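Local structure of putative secreted cellulose-binding protein (Streptomyces coelicolor, 4OY6) at residues Gly109-Lys119 against Gly132-Tyr143. The protein is a copper-dependent lytic polysaccharide monooxygenase of family AA10 that oxidatively cleaves cellulose. Sequence-based numbering, arbitrary orientation.
Sequences GADYFLVYVTK and GELQQVARTGSY
Val-115 O takes two backbone N-H groups, from Val-137 N at 2.8 Å and Ala-138 N at 3.1 Å: a classic beta bulge in an otherwise regular antiparallel pairing of strands 112-118 and 134-139, whose directions differ by 142°. A separate bridge joins Ala-110 to Tyr-143. On the face carrying Leu-114 and Tyr-116, the extended Arg-139 chain runs alongside Leu-114 and brings its tilted guanidinium over the Tyr-112 ring. In this cation-pi contact Arg-139 NH2 stands 3.5 Å above the plane of the Tyr-112 ring, over its centre, the two planes 38° apart. One water bridges Tyr-116 OH and Gln-136 OE1. Across the sheet, Phe-113 drives the CE2 edge of its ring into the face of Tyr-143, a T-shaped pair with planes at 88°. Beside it Thr-140 OG1, turned to Phe-113 N by its place between backbone N and carbonyl carbon, accepts at 2.9 Å where a regular antiparallel pair would use Thr-140 O, and donates to Gly-141 O; Thr-140 N returns a bond to Phe-113 O. Val-137 packs its methyls against Val-115 and Val-117. The extended Lys-119 side chain reaches Gly-132 O, 2.8 Å from NZ, while its backbone N binds Glu-133 O. Replacing Lys-119 by an alanine would probably leave Gly-132 O without its ammonium partner and the 3-10 turn less firmly tied. Strand 134-139 pairs along one side of 110-118 and 161-170 along the other; Phe-60 of helix 60-63 touches Tyr-112 and Leu-114, while Ile-151 and Val-153 of strand 148-154 meet Phe-113 and Val-137, packing together the two sheets of the immunoglobulin-like AA10 beta-sandwich.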
# COMPACT_ATOMS: atom_id res chain seq x y z
N GLY A 109 18.09 -0.28 -0.94
CA GLY A 109 18.05 -1.62 -0.41
C GLY A 109 16.95 -1.79 0.62
O GLY A 109 16.27 -0.83 1.03
N ALA A 110 16.75 -3.03 1.00
CA ALA A 110 15.82 -3.41 2.06
C ALA A 110 16.51 -4.28 3.09
O ALA A 110 17.19 -5.24 2.71
CB ALA A 110 14.60 -4.14 1.50
N ASP A 111 16.30 -4.00 4.38
CA ASP A 111 16.68 -4.96 5.42
C ASP A 111 15.78 -6.19 5.34
O ASP A 111 16.22 -7.32 5.54
CB ASP A 111 16.56 -4.34 6.82
CG ASP A 111 17.64 -3.31 7.11
OD1 ASP A 111 18.57 -3.10 6.29
OD2 ASP A 111 17.53 -2.70 8.19
N TYR A 112 14.50 -5.94 5.04
CA TYR A 112 13.50 -6.97 4.87
C TYR A 112 12.23 -6.32 4.32
O TYR A 112 12.05 -5.10 4.43
CB TYR A 112 13.17 -7.69 6.19
CG TYR A 112 12.74 -6.80 7.33
CD1 TYR A 112 11.41 -6.43 7.49
CD2 TYR A 112 13.66 -6.27 8.23
CE1 TYR A 112 11.01 -5.60 8.51
CE2 TYR A 112 13.25 -5.46 9.28
CZ TYR A 112 11.93 -5.11 9.41
OH TYR A 112 11.53 -4.29 10.43
N PHE A 113 11.37 -7.16 3.75
CA PHE A 113 9.97 -6.85 3.50
C PHE A 113 9.11 -7.79 4.31
O PHE A 113 9.42 -8.97 4.46
CB PHE A 113 9.60 -7.04 2.02
CG PHE A 113 10.37 -6.15 1.08
CD1 PHE A 113 9.94 -4.87 0.82
CD2 PHE A 113 11.50 -6.60 0.42
CE1 PHE A 113 10.62 -4.05 -0.05
CE2 PHE A 113 12.20 -5.78 -0.46
CZ PHE A 113 11.76 -4.50 -0.69
N LEU A 114 8.01 -7.26 4.83
CA LEU A 114 6.91 -8.05 5.39
C LEU A 114 5.72 -7.86 4.46
O LEU A 114 5.40 -6.74 4.08
CB LEU A 114 6.53 -7.60 6.80
CG LEU A 114 7.67 -7.47 7.79
CD1 LEU A 114 7.15 -6.89 9.10
CD2 LEU A 114 8.42 -8.77 8.00
N VAL A 115 5.04 -8.96 4.13
CA VAL A 115 3.85 -8.85 3.30
C VAL A 115 2.72 -9.57 4.02
O VAL A 115 2.86 -10.71 4.44
CB VAL A 115 4.05 -9.47 1.90
CG1 VAL A 115 2.83 -9.21 1.04
CG2 VAL A 115 5.31 -8.94 1.23
N TYR A 116 1.61 -8.86 4.14
CA TYR A 116 0.39 -9.37 4.72
C TYR A 116 -0.74 -9.30 3.70
O TYR A 116 -0.69 -8.52 2.76
CB TYR A 116 -0.05 -8.54 5.94
CG TYR A 116 0.97 -8.44 7.04
CD1 TYR A 116 1.98 -7.47 6.99
CD2 TYR A 116 0.96 -9.31 8.13
CE1 TYR A 116 2.91 -7.36 7.99
CE2 TYR A 116 1.91 -9.21 9.14
CZ TYR A 116 2.87 -8.22 9.06
OH TYR A 116 3.80 -8.13 10.05
N VAL A 117 -1.78 -10.08 3.93
CA VAL A 117 -3.03 -9.94 3.18
C VAL A 117 -4.18 -9.98 4.17
O VAL A 117 -4.12 -10.67 5.19
CB VAL A 117 -3.20 -11.03 2.07
CG1 VAL A 117 -4.49 -10.81 1.30
CG2 VAL A 117 -2.03 -11.03 1.08
N THR A 118 -5.25 -9.26 3.88
CA THR A 118 -6.45 -9.34 4.71
C THR A 118 -7.01 -10.77 4.69
O THR A 118 -6.99 -11.46 3.66
CB THR A 118 -7.51 -8.33 4.27
OG1 THR A 118 -7.77 -8.48 2.88
CG2 THR A 118 -7.04 -6.92 4.57
N LYS A 119 -7.51 -11.17 5.85
CA LYS A 119 -8.08 -12.50 6.01
C LYS A 119 -9.34 -12.67 5.16
O LYS A 119 -10.11 -11.74 4.93
CB LYS A 119 -8.46 -12.74 7.48
CG LYS A 119 -7.29 -12.74 8.45
CD LYS A 119 -7.72 -12.87 9.90
CE LYS A 119 -6.51 -12.76 10.81
NZ LYS A 119 -6.90 -12.93 12.23
N GLY A 132 -5.34 -6.99 13.35
CA GLY A 132 -5.97 -8.27 13.65
C GLY A 132 -6.65 -8.92 12.46
O GLY A 132 -6.91 -10.12 12.49
N GLU A 133 -6.91 -8.15 11.41
CA GLU A 133 -7.53 -8.66 10.19
C GLU A 133 -6.52 -9.02 9.13
O GLU A 133 -6.92 -9.35 8.02
CB GLU A 133 -8.51 -7.63 9.62
CG GLU A 133 -9.70 -7.34 10.52
CD GLU A 133 -10.75 -8.41 10.50
OE1 GLU A 133 -10.52 -9.51 9.93
OE2 GLU A 133 -11.85 -8.12 11.04
N LEU A 134 -5.23 -8.95 9.46
CA LEU A 134 -4.17 -9.35 8.55
C LEU A 134 -3.62 -10.72 8.87
O LEU A 134 -3.55 -11.13 10.04
CB LEU A 134 -3.01 -8.36 8.61
CG LEU A 134 -3.27 -6.94 8.13
CD1 LEU A 134 -2.04 -6.08 8.35
CD2 LEU A 134 -3.70 -6.90 6.69
N GLN A 135 -3.21 -11.42 7.81
CA GLN A 135 -2.40 -12.61 7.92
C GLN A 135 -1.09 -12.43 7.16
O GLN A 135 -1.06 -11.91 6.05
CB GLN A 135 -3.18 -13.84 7.48
CG GLN A 135 -3.51 -13.92 6.02
CD GLN A 135 -4.35 -15.13 5.66
OE1 GLN A 135 -3.94 -16.00 4.87
NE2 GLN A 135 -5.52 -15.21 6.27
N GLN A 136 -0.00 -12.85 7.77
CA GLN A 136 1.29 -12.73 7.15
C GLN A 136 1.36 -13.73 6.01
O GLN A 136 1.03 -14.91 6.20
CB GLN A 136 2.43 -12.92 8.16
CG GLN A 136 3.82 -12.78 7.57
CD GLN A 136 4.91 -12.83 8.61
OE1 GLN A 136 5.00 -11.97 9.46
NE2 GLN A 136 5.76 -13.81 8.52
N VAL A 137 1.78 -13.27 4.83
CA VAL A 137 2.00 -14.15 3.70
C VAL A 137 3.45 -14.30 3.27
O VAL A 137 3.78 -15.25 2.57
CB VAL A 137 1.10 -13.84 2.52
CG1 VAL A 137 -0.37 -13.98 2.91
CG2 VAL A 137 1.42 -12.47 1.97
N ALA A 138 4.33 -13.38 3.68
CA ALA A 138 5.76 -13.53 3.41
C ALA A 138 6.55 -12.63 4.33
O ALA A 138 6.08 -11.57 4.73
CB ALA A 138 6.11 -13.15 1.97
N ARG A 139 7.75 -13.08 4.67
CA ARG A 139 8.78 -12.20 5.21
C ARG A 139 10.05 -12.51 4.44
O ARG A 139 10.32 -13.69 4.19
CB ARG A 139 9.03 -12.40 6.71
CG ARG A 139 10.11 -11.46 7.25
CD ARG A 139 10.16 -11.39 8.77
NE ARG A 139 11.17 -10.40 9.16
CZ ARG A 139 11.12 -9.63 10.25
NH1 ARG A 139 10.10 -9.72 11.11
NH2 ARG A 139 12.10 -8.76 10.47
N THR A 140 10.82 -11.50 4.06
CA THR A 140 12.02 -11.74 3.29
C THR A 140 13.24 -11.43 4.10
O THR A 140 13.17 -10.82 5.16
CB THR A 140 12.08 -10.86 2.01
OG1 THR A 140 12.41 -9.50 2.34
CG2 THR A 140 10.78 -10.86 1.24
N GLY A 141 14.39 -11.84 3.56
CA GLY A 141 15.67 -11.30 4.00
C GLY A 141 15.99 -10.00 3.29
O GLY A 141 15.13 -9.34 2.70
N SER A 142 17.26 -9.64 3.33
CA SER A 142 17.69 -8.38 2.80
C SER A 142 17.78 -8.41 1.27
O SER A 142 17.99 -9.44 0.66
CB SER A 142 19.03 -7.99 3.46
OG SER A 142 20.05 -8.85 3.04
N TYR A 143 17.59 -7.23 0.69
CA TYR A 143 17.77 -6.99 -0.73
C TYR A 143 18.84 -5.91 -0.86
O TYR A 143 18.77 -4.87 -0.19
CB TYR A 143 16.49 -6.46 -1.38
CG TYR A 143 15.41 -7.48 -1.68
CD1 TYR A 143 14.83 -8.22 -0.67
CD2 TYR A 143 14.97 -7.67 -2.97
CE1 TYR A 143 13.82 -9.13 -0.95
CE2 TYR A 143 13.95 -8.56 -3.26
CZ TYR A 143 13.39 -9.31 -2.24
OH TYR A 143 12.36 -10.19 -2.48
O HOH W 1 3.80 -10.43 11.60